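Local coordinates for endoglucanase (PDB 2YIK), which belongs to glycosyl hydrolase family 9 and probably hydrolyses internal glycosidic bonds of cellulose, as a clostridial cellulase, at residues 393-404 against 417-428. Residues are numbered along the deposited sequence; the frame is centred on the assembly and turned at random.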
ATOM      1  N   ALA A 393      -1.121   3.712  14.389  1.00 21.75           N
ATOM      2  CA  ALA A 393      -1.651   2.371  14.107  1.00 22.48           C
ATOM      3  C   ALA A 393      -1.096   1.822  12.793  1.00 22.06           C
ATOM      4  O   ALA A 393      -0.856   0.623  12.648  1.00 19.69           O
ATOM      5  CB  ALA A 393      -3.171   2.408  14.053  1.00 19.47           C
ATOM      6  N   ARG A 394      -0.911   2.719  11.837  1.00 23.26           N
ATOM      7  CA  ARG A 394      -0.380   2.364  10.536  1.00 24.92           C
ATOM      8  C   ARG A 394       1.053   1.843  10.677  1.00 24.52           C
ATOM      9  O   ARG A 394       1.442   0.880  10.013  1.00 25.45           O
ATOM     10  CB  ARG A 394      -0.461   3.596   9.625  1.00 26.17           C
ATOM     11  CG  ARG A 394       0.399   3.571   8.384  1.00 29.36           C
ATOM     12  CD  ARG A 394       1.681   4.336   8.633  1.00 29.38           C
ATOM     13  NE  ARG A 394       1.417   5.668   9.165  1.00 32.14           N
ATOM     14  CZ  ARG A 394       1.606   6.803   8.500  1.00 32.88           C
ATOM     15  NH1 ARG A 394       2.063   6.791   7.254  1.00 35.31           N
ATOM     16  NH2 ARG A 394       1.368   7.961   9.098  1.00 33.77           N
ATOM     17  N   TYR A 395       1.829   2.466  11.560  1.00 23.25           N
ATOM     18  CA  TYR A 395       3.209   2.042  11.801  1.00 22.99           C
ATOM     19  C   TYR A 395       3.241   0.755  12.614  1.00 23.32           C
ATOM     20  O   TYR A 395       4.004  -0.166  12.319  1.00 22.14           O
ATOM     21  CB  TYR A 395       3.977   3.115  12.571  1.00 23.87           C
ATOM     22  CG  TYR A 395       4.176   4.400  11.815  1.00 25.33           C
ATOM     23  CD1 TYR A 395       4.730   4.394  10.541  1.00 25.37           C
ATOM     24  CD2 TYR A 395       3.878   5.632  12.402  1.00 27.20           C
ATOM     25  CE1 TYR A 395       4.993   5.582   9.865  1.00 28.10           C
ATOM     26  CE2 TYR A 395       4.139   6.830  11.732  1.00 27.84           C
ATOM     27  CZ  TYR A 395       4.701   6.791  10.465  1.00 28.75           C
ATOM     28  OH  TYR A 395       4.993   7.956   9.795  1.00 32.87           O
ATOM     29  N   ASN A 396       2.410   0.713  13.652  1.00 21.90           N
ATOM     30  CA  ASN A 396       2.344  -0.445  14.525  1.00 22.98           C
ATOM     31  C   ASN A 396       1.974  -1.720  13.767  1.00 22.02           C
ATOM     32  O   ASN A 396       2.634  -2.743  13.921  1.00 24.82           O
ATOM     33  CB  ASN A 396       1.337  -0.197  15.654  1.00 22.05           C
ATOM     34  CG  ASN A 396       1.324  -1.320  16.682  1.00 22.97           C
ATOM     35  OD1 ASN A 396       0.772  -2.390  16.445  1.00 24.90           O
ATOM     36  ND2 ASN A 396       1.946  -1.078  17.825  1.00 22.27           N
ATOM     37  N   THR A 397       0.923  -1.662  12.954  1.00 22.23           N
ATOM     38  CA  THR A 397       0.510  -2.842  12.203  1.00 22.21           C
ATOM     39  C   THR A 397       1.546  -3.255  11.150  1.00 22.15           C
ATOM     40  O   THR A 397       1.624  -4.430  10.793  1.00 21.85           O
ATOM     41  CB  THR A 397      -0.890  -2.649  11.554  1.00 21.85           C
ATOM     42  OG1 THR A 397      -0.916  -1.457  10.758  1.00 21.18           O
ATOM     43  CG2 THR A 397      -1.954  -2.568  12.642  1.00 21.34           C
ATOM     44  N   ALA A 398       2.347  -2.299  10.678  1.00 22.05           N
ATOM     45  CA  ALA A 398       3.399  -2.602   9.709  1.00 22.67           C
ATOM     46  C   ALA A 398       4.462  -3.427  10.430  1.00 22.46           C
ATOM     47  O   ALA A 398       5.023  -4.368   9.867  1.00 24.36           O
ATOM     48  CB  ALA A 398       4.009  -1.326   9.167  1.00 22.73           C
ATOM     49  N   ALA A 399       4.742  -3.066  11.678  1.00 21.84           N
ATOM     50  CA  ALA A 399       5.716  -3.807  12.475  1.00 22.12           C
ATOM     51  C   ALA A 399       5.148  -5.197  12.745  1.00 20.70           C
ATOM     52  O   ALA A 399       5.878  -6.186  12.736  1.00 21.17           O
ATOM     53  CB  ALA A 399       5.989  -3.084  13.796  1.00 22.62           C
ATOM     54  N   GLN A 400       3.843  -5.261  12.998  1.00 22.49           N
ATOM     55  CA  GLN A 400       3.179  -6.539  13.246  1.00 22.03           C
ATOM     56  C   GLN A 400       3.357  -7.442  12.028  1.00 22.72           C
ATOM     57  O   GLN A 400       3.686  -8.624  12.154  1.00 23.96           O
ATOM     58  CB  GLN A 400       1.682  -6.330  13.506  1.00 22.90           C
ATOM     59  CG  GLN A 400       1.329  -5.711  14.858  1.00 21.01           C
ATOM     60  CD  GLN A 400      -0.176  -5.664  15.087  1.00 24.45           C
ATOM     61  OE1 GLN A 400      -0.881  -6.631  14.795  1.00 24.03           O
ATOM     62  NE2 GLN A 400      -0.672  -4.546  15.614  1.00 21.05           N
ATOM     63  N   LEU A 401       3.126  -6.879  10.846  1.00 22.89           N
ATOM     64  CA  LEU A 401       3.268  -7.633   9.607  1.00 23.45           C
ATOM     65  C   LEU A 401       4.678  -8.195   9.491  1.00 23.14           C
ATOM     66  O   LEU A 401       4.849  -9.390   9.266  1.00 23.30           O
ATOM     67  CB  LEU A 401       2.964  -6.747   8.398  1.00 22.21           C
ATOM     68  CG  LEU A 401       3.147  -7.405   7.026  1.00 23.28           C
ATOM     69  CD1 LEU A 401       2.217  -8.608   6.905  1.00 23.31           C
ATOM     70  CD2 LEU A 401       2.852  -6.391   5.929  1.00 21.69           C
ATOM     71  N   ILE A 402       5.683  -7.334   9.656  1.00 23.97           N
ATOM     72  CA  ILE A 402       7.078  -7.770   9.568  1.00 24.16           C
ATOM     73  C   ILE A 402       7.352  -8.848  10.608  1.00 24.20           C
ATOM     74  O   ILE A 402       8.050  -9.818  10.334  1.00 23.56           O
ATOM     75  CB  ILE A 402       8.074  -6.599   9.791  1.00 24.48           C
ATOM     76  CG1 ILE A 402       7.878  -5.537   8.704  1.00 27.34           C
ATOM     77  CG2 ILE A 402       9.513  -7.128   9.810  1.00 23.76           C
ATOM     78  CD1 ILE A 402       8.201  -6.015   7.331  1.00 31.89           C
ATOM     79  N   ALA A 403       6.795  -8.680  11.801  1.00 23.62           N
ATOM     80  CA  ALA A 403       6.994  -9.657  12.867  1.00 23.12           C
ATOM     81  C   ALA A 403       6.462 -11.038  12.466  1.00 24.36           C
ATOM     82  O   ALA A 403       7.118 -12.056  12.690  1.00 22.97           O
ATOM     83  CB  ALA A 403       6.301  -9.185  14.138  1.00 23.17           C
ATOM     84  N   LEU A 404       5.271 -11.058  11.874  1.00 23.79           N
ATOM     85  CA  LEU A 404       4.628 -12.299  11.454  1.00 24.70           C
ATOM     86  C   LEU A 404       5.316 -12.936  10.243  1.00 24.67           C
ATOM     87  O   LEU A 404       5.368 -14.157  10.125  1.00 24.26           O
ATOM     88  CB  LEU A 404       3.149 -12.024  11.177  1.00 21.73           C
ATOM     89  CG  LEU A 404       2.444 -11.534  12.455  1.00 21.40           C
ATOM     90  CD1 LEU A 404       1.203 -10.730  12.118  1.00 18.77           C
ATOM     91  CD2 LEU A 404       2.111 -12.736  13.327  1.00 18.92           C
ATOM     92  N   TYR A 417       8.196 -12.537  18.626  1.00 27.68           N
ATOM     93  CA  TYR A 417       7.767 -11.484  17.690  1.00 26.48           C
ATOM     94  C   TYR A 417       6.262 -11.562  17.424  1.00 25.63           C
ATOM     95  O   TYR A 417       5.539 -10.584  17.622  1.00 23.74           O
ATOM     96  CB  TYR A 417       8.545 -11.551  16.364  1.00 25.65           C
ATOM     97  CG  TYR A 417      10.029 -11.305  16.539  1.00 26.48           C
ATOM     98  CD1 TYR A 417      10.498 -10.381  17.479  1.00 26.11           C
ATOM     99  CD2 TYR A 417      10.968 -12.008  15.783  1.00 27.22           C
ATOM    100  CE1 TYR A 417      11.857 -10.169  17.667  1.00 26.90           C
ATOM    101  CE2 TYR A 417      12.336 -11.801  15.964  1.00 27.06           C
ATOM    102  CZ  TYR A 417      12.774 -10.885  16.907  1.00 28.99           C
ATOM    103  OH  TYR A 417      14.129 -10.701  17.103  1.00 29.99           O
ATOM    104  N   ALA A 418       5.793 -12.727  16.985  1.00 26.51           N
ATOM    105  CA  ALA A 418       4.373 -12.923  16.725  1.00 27.06           C
ATOM    106  C   ALA A 418       3.562 -12.702  18.004  1.00 27.44           C
ATOM    107  O   ALA A 418       2.486 -12.108  17.968  1.00 28.40           O
ATOM    108  CB  ALA A 418       4.127 -14.325  16.189  1.00 27.29           C
ATOM    109  N   ASN A 419       4.073 -13.191  19.132  1.00 27.70           N
ATOM    110  CA  ASN A 419       3.380 -13.020  20.404  1.00 27.29           C
ATOM    111  C   ASN A 419       3.242 -11.531  20.684  1.00 27.13           C
ATOM    112  O   ASN A 419       2.197 -11.074  21.151  1.00 26.82           O
ATOM    113  CB  ASN A 419       4.142 -13.700  21.548  1.00 27.23           C
ATOM    114  CG  ASN A 419       4.232 -15.205  21.369  1.00 30.44           C
ATOM    115  OD1 ASN A 419       3.379 -15.810  20.724  1.00 30.24           O
ATOM    116  ND2 ASN A 419       5.260 -15.816  21.950  1.00 30.62           N
ATOM    117  N   TRP A 420       4.299 -10.776  20.392  1.00 26.80           N
ATOM    118  CA  TRP A 420       4.271  -9.334  20.593  1.00 25.67           C
ATOM    119  C   TRP A 420       3.245  -8.704  19.649  1.00 25.62           C
ATOM    120  O   TRP A 420       2.454  -7.842  20.053  1.00 25.13           O
ATOM    121  CB  TRP A 420       5.640  -8.726  20.307  1.00 25.19           C
ATOM    122  CG  TRP A 420       5.601  -7.231  20.232  1.00 24.25           C
ATOM    123  CD1 TRP A 420       5.575  -6.357  21.277  1.00 23.72           C
ATOM    124  CD2 TRP A 420       5.539  -6.436  19.039  1.00 24.59           C
ATOM    125  NE1 TRP A 420       5.500  -5.063  20.812  1.00 23.08           N
ATOM    126  CE2 TRP A 420       5.478  -5.083  19.444  1.00 23.82           C
ATOM    127  CE3 TRP A 420       5.529  -6.735  17.672  1.00 22.69           C
ATOM    128  CZ2 TRP A 420       5.406  -4.028  18.522  1.00 23.85           C
ATOM    129  CZ3 TRP A 420       5.459  -5.688  16.757  1.00 24.46           C
ATOM    130  CH2 TRP A 420       5.399  -4.349  17.189  1.00 23.87           C
ATOM    131  N   ALA A 421       3.276  -9.126  18.386  1.00 25.06           N
ATOM    132  CA  ALA A 421       2.347  -8.603  17.383  1.00 24.89           C
ATOM    133  C   ALA A 421       0.910  -8.793  17.867  1.00 24.15           C
ATOM    134  O   ALA A 421       0.077  -7.896  17.747  1.00 22.97           O
ATOM    135  CB  ALA A 421       2.550  -9.320  16.048  1.00 24.34           C
ATOM    136  N   ARG A 422       0.637  -9.970  18.418  1.00 23.84           N
ATOM    137  CA  ARG A 422      -0.690 -10.279  18.927  1.00 25.86           C
ATOM    138  C   ARG A 422      -1.107  -9.327  20.046  1.00 25.02           C
ATOM    139  O   ARG A 422      -2.249  -8.870  20.086  1.00 25.36           O
ATOM    140  CB  ARG A 422      -0.745 -11.713  19.449  1.00 26.14           C
ATOM    141  CG  ARG A 422      -2.163 -12.168  19.719  1.00 27.55           C
ATOM    142  CD  ARG A 422      -2.230 -13.548  20.342  1.00 27.85           C
ATOM    143  NE  ARG A 422      -3.607 -14.036  20.362  1.00 28.73           N
ATOM    144  CZ  ARG A 422      -3.969 -15.248  20.772  1.00 29.93           C
ATOM    145  NH1 ARG A 422      -3.055 -16.103  21.206  1.00 28.74           N
ATOM    146  NH2 ARG A 422      -5.247 -15.611  20.729  1.00 30.37           N
ATOM    147  N   SER A 423      -0.187  -9.037  20.960  1.00 25.48           N
ATOM    148  CA  SER A 423      -0.496  -8.132  22.058  1.00 25.70           C
ATOM    149  C   SER A 423      -0.856  -6.760  21.487  1.00 24.07           C
ATOM    150  O   SER A 423      -1.749  -6.086  21.988  1.00 24.77           O
ATOM    151  CB  SER A 423       0.693  -8.014  23.024  1.00 26.05           C
ATOM    152  OG  SER A 423       1.720  -7.184  22.513  1.00 32.12           O
ATOM    153  N   GLN A 424      -0.177  -6.358  20.418  1.00 24.27           N
ATOM    154  CA  GLN A 424      -0.450  -5.064  19.810  1.00 23.58           C
ATOM    155  C   GLN A 424      -1.791  -5.043  19.070  1.00 25.11           C
ATOM    156  O   GLN A 424      -2.530  -4.061  19.162  1.00 25.01           O
ATOM    157  CB  GLN A 424       0.697  -4.665  18.873  1.00 23.21           C
ATOM    158  CG  GLN A 424       2.038  -4.437  19.583  1.00 20.68           C
ATOM    159  CD  GLN A 424       1.936  -3.461  20.750  1.00 23.82           C
ATOM    160  OE1 GLN A 424       2.005  -3.856  21.921  1.00 25.62           O
ATOM    161  NE2 GLN A 424       1.766  -2.184  20.438  1.00 18.52           N
ATOM    162  N   MET A 425      -2.115  -6.112  18.344  1.00 26.29           N
ATOM    163  CA  MET A 425      -3.400  -6.151  17.640  1.00 26.78           C
ATOM    164  C   MET A 425      -4.533  -6.167  18.663  1.00 25.99           C
ATOM    165  O   MET A 425      -5.558  -5.501  18.477  1.00 26.80           O
ATOM    166  CB  MET A 425      -3.519  -7.386  16.744  1.00 25.61           C
ATOM    167  CG  MET A 425      -4.783  -7.377  15.885  1.00 27.40           C
ATOM    168  SD  MET A 425      -4.836  -5.936  14.771  1.00 29.96           S
ATOM    169  CE  MET A 425      -3.840  -6.601  13.351  1.00 28.70           C
ATOM    170  N   ASP A 426      -4.353  -6.926  19.742  1.00 27.00           N
ATOM    171  CA  ASP A 426      -5.383  -6.978  20.779  1.00 28.93           C
ATOM    172  C   ASP A 426      -5.567  -5.585  21.400  1.00 29.22           C
ATOM    173  O   ASP A 426      -6.691  -5.209  21.740  1.00 29.96           O
ATOM    174  CB  ASP A 426      -5.039  -8.018  21.855  1.00 28.86           C
ATOM    175  CG  ASP A 426      -5.172  -9.450  21.350  1.00 29.84           C
ATOM    176  OD1 ASP A 426      -5.633  -9.651  20.203  1.00 28.44           O
ATOM    177  OD2 ASP A 426      -4.821 -10.382  22.105  1.00 30.33           O
ATOM    178  N   TYR A 427      -4.484  -4.817  21.544  1.00 27.96           N
ATOM    179  CA  TYR A 427      -4.619  -3.461  22.088  1.00 27.32           C
ATOM    180  C   TYR A 427      -5.485  -2.664  21.117  1.00 27.72           C
ATOM    181  O   TYR A 427      -6.438  -1.989  21.522  1.00 28.18           O
ATOM    182  CB  TYR A 427      -3.257  -2.754  22.231  1.00 26.12           C
ATOM    183  CG  TYR A 427      -3.354  -1.277  22.627  1.00 25.03           C
ATOM    184  CD1 TYR A 427      -3.765  -0.318  21.704  1.00 24.32           C
ATOM    185  CD2 TYR A 427      -3.066  -0.845  23.931  1.00 24.80           C
ATOM    186  CE1 TYR A 427      -3.898   1.030  22.059  1.00 24.64           C
ATOM    187  CE2 TYR A 427      -3.192   0.509  24.297  1.00 22.53           C
ATOM    188  CZ  TYR A 427      -3.614   1.439  23.353  1.00 24.59           C
ATOM    189  OH  TYR A 427      -3.780   2.773  23.682  1.00 25.42           O
ATOM    190  N   LEU A 428      -5.154  -2.738  19.831  1.00 26.19           N
ATOM    191  CA  LEU A 428      -5.914  -2.001  18.829  1.00 26.64           C
ATOM    192  C   LEU A 428      -7.361  -2.471  18.710  1.00 26.46           C
ATOM    193  O   LEU A 428      -8.224  -1.705  18.292  1.00 26.64           O
ATOM    194  CB  LEU A 428      -5.213  -2.070  17.463  1.00 27.37           C
ATOM    195  CG  LEU A 428      -3.944  -1.209  17.346  1.00 26.52           C
ATOM    196  CD1 LEU A 428      -3.222  -1.516  16.034  1.00 27.31           C
ATOM    197  CD2 LEU A 428      -4.312   0.267  17.424  1.00 25.41           C
TER
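Gln400 is a knob of this antiparallel helix pair: its side chain reaches into the hole formed by Ala421, Gln424, Met425 and Leu428. Beyond CG the chain runs extended (chi2 -174°), which carries the amide along helix 417-428 as far as Met425, whose CE lies 3.3 Å from Gln400 OE1. The amide is fixed from its own helix, because Gln400 NE2 gives a nearly straight hydrogen bond of 2.7 Å to Asn396 OD1, in the plane of the Gln400 amide. Leu428 is the matching knob from the other helix, seated among Ala393, Asn396, Thr397 and Gln400, with its CD1 3.8 Å from Thr397 CG2.

The backbones come closest from Gln400 toward the end where the connecting loop joins the helices. Ala421 and Ala403 let them close in: Gln400 CA and Ala421 CA are 4.7 Å apart, and Ala403 CB rests 3.9 Å from Tyr417 CB. At the other end, Ala393 CA and Leu428 CA stand 7.7 Å apart and longer side chains span the gap. The contact is otherwise buried; Trp420 alone of the touching residues is partly exposed, its ring taking Ala399 CB at its edge.

In the (alpha/alpha)6 barrel of family 9 this hairpin packs between helix 363-373, met by Ala399, Tyr417 and Trp420, and helix 499-516, where Met425 touches Leu512.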